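Long-range contact in response regulator (Xanthomonas campestris pv. campestris, PDB 3QYY), which probably makes cyclic di-GMP as a diguanylate cyclase, its GGDEF domain here binding that dinucleotide and magnesium at the active site: residues Gln27-Glu39 against Val134-Arg146. Residues are numbered along the deposited sequence; the frame is centred on the assembly and turned at random.
Sequences QAMRDSVTAAQRE and VCEVGIDATELYR
Val-33 on helix 22-38 straddles the start of helix 141-157 with its two methyls. Val-33 CG2 presses on Ala-141 CB at 3.8 Å and reaches on to Leu-144 CD2 at 4.1 Å; Val-33 CG1, anti to the backbone N (chi1 172°), lies 4.0 Å from Ile-139 O on the loop before that helix. One turn back, Met-29 runs beside Ala-141; with CG beside the backbone N and chi2 nearly extended, Met-29 SD comes to 4.0 Å from Tyr-145 CB, a Met-aromatic contact in which the sulfur sits oblique to the ring. The chi3 bend then sets Met-29 CE 4.1 Å from Tyr-145 CD2. One turn on, Ala-36 CB touches Cys-135 SG at 3.9 Å. The Gln-37 amide lies against the two ends of the type II turn Glu-136 to Ile-139, OE1 by Cys-135 SG. Gln-37 NE2 stands 2.8 Å from Ile-139 O, yet the angle is too poor for a hydrogen bond. Asp-140 N-caps the second helix, its OD1 accepting from Glu-143 N. The axes of 27-38 and 141-146 approach to 9.9 Å at 109°. Tyr-145 stacks on Trp-89 in the cyclic di-GMP pocket, its OH hydrogen-bonded to Lys-54 NZ of the second subunit. Apolar contacts thus carry most of the joint, the Gln-37 amide packing at its edge and Met-29 against the base of a ligand-touching tyrosine.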
ATOM      1  N   GLN B  27      18.445  -8.285   1.032  1.00 21.04           N
ATOM      2  CA  GLN B  27      19.789  -8.825   0.862  1.00 22.89           C
ATOM      3  C   GLN B  27      20.512  -8.149  -0.299  1.00 21.11           C
ATOM      4  O   GLN B  27      21.724  -7.954  -0.246  1.00 22.10           O
ATOM      5  CB  GLN B  27      19.741 -10.336   0.628  1.00 25.39           C
ATOM      6  CG  GLN B  27      21.078 -11.025   0.873  1.00 26.76           C
ATOM      7  CD  GLN B  27      20.983 -12.534   0.790  1.00 29.53           C
ATOM      8  OE1 GLN B  27      20.078 -13.141   1.361  1.00 30.38           O
ATOM      9  NE2 GLN B  27      21.927 -13.150   0.090  1.00 31.48           N
ATOM     10  N   ALA B  28      19.767  -7.795  -1.345  1.00 21.51           N
ATOM     11  CA  ALA B  28      20.346  -7.126  -2.509  1.00 21.35           C
ATOM     12  C   ALA B  28      20.819  -5.733  -2.109  1.00 21.93           C
ATOM     13  O   ALA B  28      21.895  -5.289  -2.517  1.00 21.32           O
ATOM     14  CB  ALA B  28      19.315  -7.029  -3.639  1.00 20.35           C
ATOM     15  N   MET B  29      20.010  -5.039  -1.313  1.00 21.94           N
ATOM     16  CA  MET B  29      20.379  -3.705  -0.857  1.00 23.34           C
ATOM     17  C   MET B  29      21.645  -3.790  -0.009  1.00 23.86           C
ATOM     18  O   MET B  29      22.564  -2.985  -0.166  1.00 24.43           O
ATOM     19  CB  MET B  29      19.249  -3.072  -0.028  1.00 23.11           C
ATOM     20  CG  MET B  29      18.125  -2.440  -0.848  1.00 23.92           C
ATOM     21  SD  MET B  29      16.997  -1.444   0.174  1.00 24.26           S
ATOM     22  CE  MET B  29      15.956  -2.736   0.863  1.00 24.13           C
ATOM     23  N   ARG B  30      21.690  -4.767   0.891  1.00 24.06           N
ATOM     24  CA  ARG B  30      22.852  -4.943   1.754  1.00 26.25           C
ATOM     25  C   ARG B  30      24.110  -5.174   0.921  1.00 25.94           C
ATOM     26  O   ARG B  30      25.124  -4.498   1.108  1.00 26.22           O
ATOM     27  CB  ARG B  30      22.652  -6.134   2.696  1.00 26.96           C
ATOM     28  CG  ARG B  30      23.793  -6.326   3.687  1.00 30.67           C
ATOM     29  CD  ARG B  30      23.813  -7.737   4.250  1.00 32.56           C
ATOM     30  NE  ARG B  30      24.054  -8.723   3.201  1.00 34.11           N
ATOM     31  CZ  ARG B  30      24.075 -10.038   3.395  1.00 34.82           C
ATOM     32  NH1 ARG B  30      23.867 -10.540   4.607  1.00 34.08           N
ATOM     33  NH2 ARG B  30      24.308 -10.852   2.375  1.00 34.28           N
ATOM     34  N   ASP B  31      24.035  -6.128  -0.001  1.00 25.63           N
ATOM     35  CA  ASP B  31      25.175  -6.454  -0.848  1.00 26.63           C
ATOM     36  C   ASP B  31      25.612  -5.292  -1.733  1.00 25.28           C
ATOM     37  O   ASP B  31      26.808  -5.052  -1.896  1.00 25.85           O
ATOM     38  CB  ASP B  31      24.862  -7.677  -1.716  1.00 26.60           C
ATOM     39  CG  ASP B  31      24.653  -8.940  -0.896  1.00 27.73           C
ATOM     40  OD1 ASP B  31      24.954  -8.926   0.316  1.00 29.81           O
ATOM     41  OD2 ASP B  31      24.194  -9.949  -1.469  1.00 28.67           O
ATOM     42  N   SER B  32      24.648  -4.573  -2.305  1.00 23.96           N
ATOM     43  CA  SER B  32      24.958  -3.439  -3.168  1.00 23.51           C
ATOM     44  C   SER B  32      25.654  -2.308  -2.418  1.00 24.87           C
ATOM     45  O   SER B  32      26.559  -1.667  -2.956  1.00 24.35           O
ATOM     46  CB  SER B  32      23.688  -2.908  -3.838  1.00 21.56           C
ATOM     47  OG  SER B  32      23.287  -3.758  -4.899  1.00 22.18           O
ATOM     48  N   VAL B  33      25.232  -2.058  -1.182  1.00 24.83           N
ATOM     49  CA  VAL B  33      25.841  -1.004  -0.380  1.00 27.46           C
ATOM     50  C   VAL B  33      27.254  -1.409   0.034  1.00 29.02           C
ATOM     51  O   VAL B  33      28.169  -0.579   0.057  1.00 30.35           O
ATOM     52  CB  VAL B  33      25.007  -0.707   0.886  1.00 27.80           C
ATOM     53  CG1 VAL B  33      25.764   0.250   1.802  1.00 28.97           C
ATOM     54  CG2 VAL B  33      23.671  -0.098   0.486  1.00 26.49           C
ATOM     55  N   THR B  34      27.427  -2.687   0.354  1.00 29.20           N
ATOM     56  CA  THR B  34      28.733  -3.197   0.754  1.00 31.73           C
ATOM     57  C   THR B  34      29.712  -3.051  -0.406  1.00 32.18           C
ATOM     58  O   THR B  34      30.829  -2.563  -0.234  1.00 32.85           O
ATOM     59  CB  THR B  34      28.652  -4.680   1.155  1.00 31.72           C
ATOM     60  OG1 THR B  34      27.804  -4.819   2.303  1.00 32.81           O
ATOM     61  CG2 THR B  34      30.038  -5.223   1.487  1.00 33.44           C
ATOM     62  N   ALA B  35      29.282  -3.474  -1.589  1.00 32.40           N
ATOM     63  CA  ALA B  35      30.117  -3.384  -2.778  1.00 34.48           C
ATOM     64  C   ALA B  35      30.472  -1.927  -3.072  1.00 36.36           C
ATOM     65  O   ALA B  35      31.576  -1.628  -3.526  1.00 36.31           O
ATOM     66  CB  ALA B  35      29.394  -4.000  -3.967  1.00 33.97           C
ATOM     67  N   ALA B  36      29.535  -1.024  -2.807  1.00 37.40           N
ATOM     68  CA  ALA B  36      29.760   0.397  -3.042  1.00 40.40           C
ATOM     69  C   ALA B  36      30.757   0.969  -2.036  1.00 43.17           C
ATOM     70  O   ALA B  36      31.668   1.712  -2.403  1.00 43.38           O
ATOM     71  CB  ALA B  36      28.441   1.155  -2.955  1.00 40.35           C
ATOM     72  N   GLN B  37      30.575   0.616  -0.767  1.00 45.18           N
ATOM     73  CA  GLN B  37      31.442   1.094   0.303  1.00 48.06           C
ATOM     74  C   GLN B  37      32.816   0.432   0.300  1.00 49.40           C
ATOM     75  O   GLN B  37      33.797   1.024   0.753  1.00 49.87           O
ATOM     76  CB  GLN B  37      30.774   0.861   1.663  1.00 49.08           C
ATOM     77  CG  GLN B  37      30.296   2.128   2.363  1.00 50.61           C
ATOM     78  CD  GLN B  37      29.217   2.865   1.593  1.00 51.24           C
ATOM     79  OE1 GLN B  37      29.415   3.256   0.443  1.00 53.14           O
ATOM     80  NE2 GLN B  37      28.069   3.063   2.229  1.00 50.18           N
ATOM     81  N   ARG B  38      32.889  -0.792  -0.211  1.00 50.34           N
ATOM     82  CA  ARG B  38      34.155  -1.514  -0.243  1.00 51.42           C
ATOM     83  C   ARG B  38      34.803  -1.558  -1.623  1.00 51.13           C
ATOM     84  O   ARG B  38      35.937  -1.112  -1.791  1.00 51.87           O
ATOM     85  CB  ARG B  38      33.958  -2.936   0.287  1.00 52.47           C
ATOM     86  CG  ARG B  38      35.245  -3.731   0.407  1.00 55.19           C
ATOM     87  CD  ARG B  38      35.069  -4.946   1.305  1.00 57.17           C
ATOM     88  NE  ARG B  38      34.020  -5.843   0.830  1.00 58.24           N
ATOM     89  CZ  ARG B  38      33.711  -7.000   1.409  1.00 59.40           C
ATOM     90  NH1 ARG B  38      32.743  -7.755   0.911  1.00 59.81           N
ATOM     91  NH2 ARG B  38      34.373  -7.402   2.487  1.00 59.81           N
ATOM     92  N   GLU B  39      34.091  -2.093  -2.610  1.00 50.56           N
ATOM     93  CA  GLU B  39      34.631  -2.181  -3.962  1.00 50.02           C
ATOM     94  C   GLU B  39      34.727  -0.804  -4.602  1.00 48.84           C
ATOM     95  O   GLU B  39      35.527  -0.585  -5.511  1.00 48.94           O
ATOM     96  CB  GLU B  39      33.765  -3.104  -4.822  1.00 52.07           C
ATOM     97  CG  GLU B  39      33.737  -4.543  -4.329  1.00 54.98           C
ATOM     98  CD  GLU B  39      35.113  -5.183  -4.311  1.00 56.91           C
ATOM     99  OE1 GLU B  39      35.229  -6.331  -3.831  1.00 58.20           O
ATOM    100  OE2 GLU B  39      36.080  -4.542  -4.778  1.00 57.37           O
ATOM    101  N   VAL B 134      21.187   8.109  -3.846  1.00 24.78           N
ATOM    102  CA  VAL B 134      22.503   7.633  -4.249  1.00 26.28           C
ATOM    103  C   VAL B 134      23.344   7.234  -3.041  1.00 27.53           C
ATOM    104  O   VAL B 134      23.343   7.915  -2.015  1.00 28.03           O
ATOM    105  CB  VAL B 134      23.261   8.716  -5.055  1.00 27.74           C
ATOM    106  CG1 VAL B 134      22.491   9.049  -6.323  1.00 26.66           C
ATOM    107  CG2 VAL B 134      23.442   9.964  -4.207  1.00 31.13           C
ATOM    108  N   CYS B 135      24.055   6.119  -3.161  1.00 26.90           N
ATOM    109  CA  CYS B 135      24.891   5.651  -2.067  1.00 30.90           C
ATOM    110  C   CYS B 135      26.132   6.529  -1.954  1.00 32.47           C
ATOM    111  O   CYS B 135      26.747   6.891  -2.958  1.00 32.56           O
ATOM    112  CB  CYS B 135      25.308   4.195  -2.293  1.00 31.04           C
ATOM    113  SG  CYS B 135      26.114   3.421  -0.864  1.00 35.38           S
ATOM    114  N   GLU B 136      26.478   6.879  -0.723  1.00 35.62           N
ATOM    115  CA  GLU B 136      27.646   7.705  -0.444  1.00 39.26           C
ATOM    116  C   GLU B 136      28.250   7.223   0.866  1.00 39.62           C
ATOM    117  O   GLU B 136      27.554   6.636   1.693  1.00 38.72           O
ATOM    118  CB  GLU B 136      27.243   9.179  -0.328  1.00 41.17           C
ATOM    119  CG  GLU B 136      26.710   9.773  -1.623  1.00 45.04           C
ATOM    120  CD  GLU B 136      26.248  11.212  -1.471  1.00 47.74           C
ATOM    121  OE1 GLU B 136      25.830  11.812  -2.486  1.00 48.02           O
ATOM    122  OE2 GLU B 136      26.300  11.741  -0.338  1.00 49.85           O
ATOM    123  N   VAL B 137      29.545   7.466   1.050  1.00 40.29           N
ATOM    124  CA  VAL B 137      30.231   7.046   2.266  1.00 41.30           C
ATOM    125  C   VAL B 137      29.507   7.566   3.507  1.00 41.07           C
ATOM    126  O   VAL B 137      29.025   8.698   3.526  1.00 41.12           O
ATOM    127  CB  VAL B 137      31.696   7.549   2.279  1.00 42.00           C
ATOM    128  CG1 VAL B 137      31.726   9.067   2.239  1.00 42.16           C
ATOM    129  CG2 VAL B 137      32.416   7.027   3.515  1.00 42.17           C
ATOM    130  N   GLY B 138      29.428   6.730   4.538  1.00 41.46           N
ATOM    131  CA  GLY B 138      28.759   7.128   5.764  1.00 42.70           C
ATOM    132  C   GLY B 138      27.271   6.824   5.765  1.00 43.27           C
ATOM    133  O   GLY B 138      26.595   7.015   6.777  1.00 44.03           O
ATOM    134  N   ILE B 139      26.758   6.357   4.630  1.00 42.78           N
ATOM    135  CA  ILE B 139      25.342   6.023   4.501  1.00 42.74           C
ATOM    136  C   ILE B 139      25.156   4.512   4.380  1.00 41.11           C
ATOM    137  O   ILE B 139      25.762   3.874   3.521  1.00 41.20           O
ATOM    138  CB  ILE B 139      24.714   6.710   3.256  1.00 44.02           C
ATOM    139  CG1 ILE B 139      24.553   8.214   3.504  1.00 45.96           C
ATOM    140  CG2 ILE B 139      23.359   6.093   2.942  1.00 44.27           C
ATOM    141  CD1 ILE B 139      25.854   8.962   3.712  1.00 47.38           C
ATOM    142  N   ASP B 140      24.319   3.943   5.243  1.00 39.21           N
ATOM    143  CA  ASP B 140      24.062   2.508   5.217  1.00 36.90           C
ATOM    144  C   ASP B 140      22.781   2.208   4.434  1.00 34.29           C
ATOM    145  O   ASP B 140      22.051   3.124   4.051  1.00 32.19           O
ATOM    146  CB  ASP B 140      23.965   1.964   6.646  1.00 39.46           C
ATOM    147  CG  ASP B 140      22.696   2.393   7.352  1.00 41.92           C
ATOM    148  OD1 ASP B 140      22.248   3.540   7.143  1.00 43.34           O
ATOM    149  OD2 ASP B 140      22.152   1.580   8.130  1.00 44.22           O
ATOM    150  N   ALA B 141      22.516   0.924   4.207  1.00 32.18           N
ATOM    151  CA  ALA B 141      21.347   0.495   3.442  1.00 29.58           C
ATOM    152  C   ALA B 141      20.005   0.967   3.989  1.00 28.37           C
ATOM    153  O   ALA B 141      19.137   1.397   3.225  1.00 26.08           O
ATOM    154  CB  ALA B 141      21.348  -1.028   3.306  1.00 29.20           C
ATOM    155  N   THR B 142      19.817   0.885   5.302  1.00 27.17           N
ATOM    156  CA  THR B 142      18.550   1.317   5.882  1.00 27.67           C
ATOM    157  C   THR B 142      18.325   2.803   5.625  1.00 26.78           C
ATOM    158  O   THR B 142      17.209   3.225   5.321  1.00 25.20           O
ATOM    159  CB  THR B 142      18.493   1.037   7.400  1.00 29.26           C
ATOM    160  OG1 THR B 142      19.598   1.671   8.051  1.00 34.21           O
ATOM    161  CG2 THR B 142      18.545  -0.459   7.661  1.00 27.75           C
ATOM    162  N   GLU B 143      19.393   3.590   5.728  1.00 25.51           N
ATOM    163  CA  GLU B 143      19.318   5.029   5.497  1.00 24.86           C
ATOM    164  C   GLU B 143      19.082   5.318   4.017  1.00 22.91           C
ATOM    165  O   GLU B 143      18.291   6.191   3.671  1.00 21.58           O
ATOM    166  CB  GLU B 143      20.613   5.700   5.961  1.00 27.60           C
ATOM    167  CG  GLU B 143      20.726   7.189   5.653  1.00 29.73           C
ATOM    168  CD  GLU B 143      19.603   8.016   6.254  1.00 33.26           C
ATOM    169  OE1 GLU B 143      18.980   7.560   7.237  1.00 36.15           O
ATOM    170  OE2 GLU B 143      19.353   9.133   5.751  1.00 34.29           O
ATOM    171  N   LEU B 144      19.771   4.582   3.148  1.00 22.61           N
ATOM    172  CA  LEU B 144      19.611   4.762   1.706  1.00 22.10           C
ATOM    173  C   LEU B 144      18.157   4.477   1.339  1.00 21.03           C
ATOM    174  O   LEU B 144      17.545   5.209   0.560  1.00 19.25           O
ATOM    175  CB  LEU B 144      20.538   3.812   0.938  1.00 21.87           C
ATOM    176  CG  LEU B 144      20.516   3.931  -0.590  1.00 22.99           C
ATOM    177  CD1 LEU B 144      21.030   5.303  -1.006  1.00 23.11           C
ATOM    178  CD2 LEU B 144      21.380   2.835  -1.207  1.00 23.16           C
ATOM    179  N   TYR B 145      17.606   3.410   1.913  1.00 20.75           N
ATOM    180  CA  TYR B 145      16.220   3.041   1.653  1.00 20.89           C
ATOM    181  C   TYR B 145      15.274   4.152   2.111  1.00 20.25           C
ATOM    182  O   TYR B 145      14.351   4.538   1.387  1.00 20.16           O
ATOM    183  CB  TYR B 145      15.871   1.725   2.364  1.00 19.78           C
ATOM    184  CG  TYR B 145      14.388   1.412   2.348  1.00 20.50           C
ATOM    185  CD1 TYR B 145      13.562   1.805   3.403  1.00 20.75           C
ATOM    186  CD2 TYR B 145      13.802   0.786   1.251  1.00 19.17           C
ATOM    187  CE1 TYR B 145      12.182   1.587   3.361  1.00 21.61           C
ATOM    188  CE2 TYR B 145      12.427   0.563   1.197  1.00 20.11           C
ATOM    189  CZ  TYR B 145      11.623   0.970   2.255  1.00 19.55           C
ATOM    190  OH  TYR B 145      10.260   0.789   2.187  1.00 18.95           O
ATOM    191  N   ARG B 146      15.510   4.674   3.309  1.00 21.91           N
ATOM    192  CA  ARG B 146      14.671   5.737   3.846  1.00 22.39           C
ATOM    193  C   ARG B 146      14.662   6.950   2.926  1.00 21.09           C
ATOM    194  O   ARG B 146      13.621   7.566   2.720  1.00 18.86           O
ATOM    195  CB  ARG B 146      15.149   6.147   5.241  1.00 25.55           C
ATOM    196  CG  ARG B 146      15.041   5.034   6.269  1.00 31.30           C
ATOM    197  CD  ARG B 146      15.339   5.522   7.679  1.00 35.53           C
ATOM    198  NE  ARG B 146      15.224   4.435   8.645  1.00 39.55           N
ATOM    199  CZ  ARG B 146      15.377   4.575   9.958  1.00 42.22           C
ATOM    200  NH1 ARG B 146      15.653   5.765  10.473  1.00 43.76           N
ATOM    201  NH2 ARG B 146      15.256   3.522  10.754  1.00 42.90           N
TER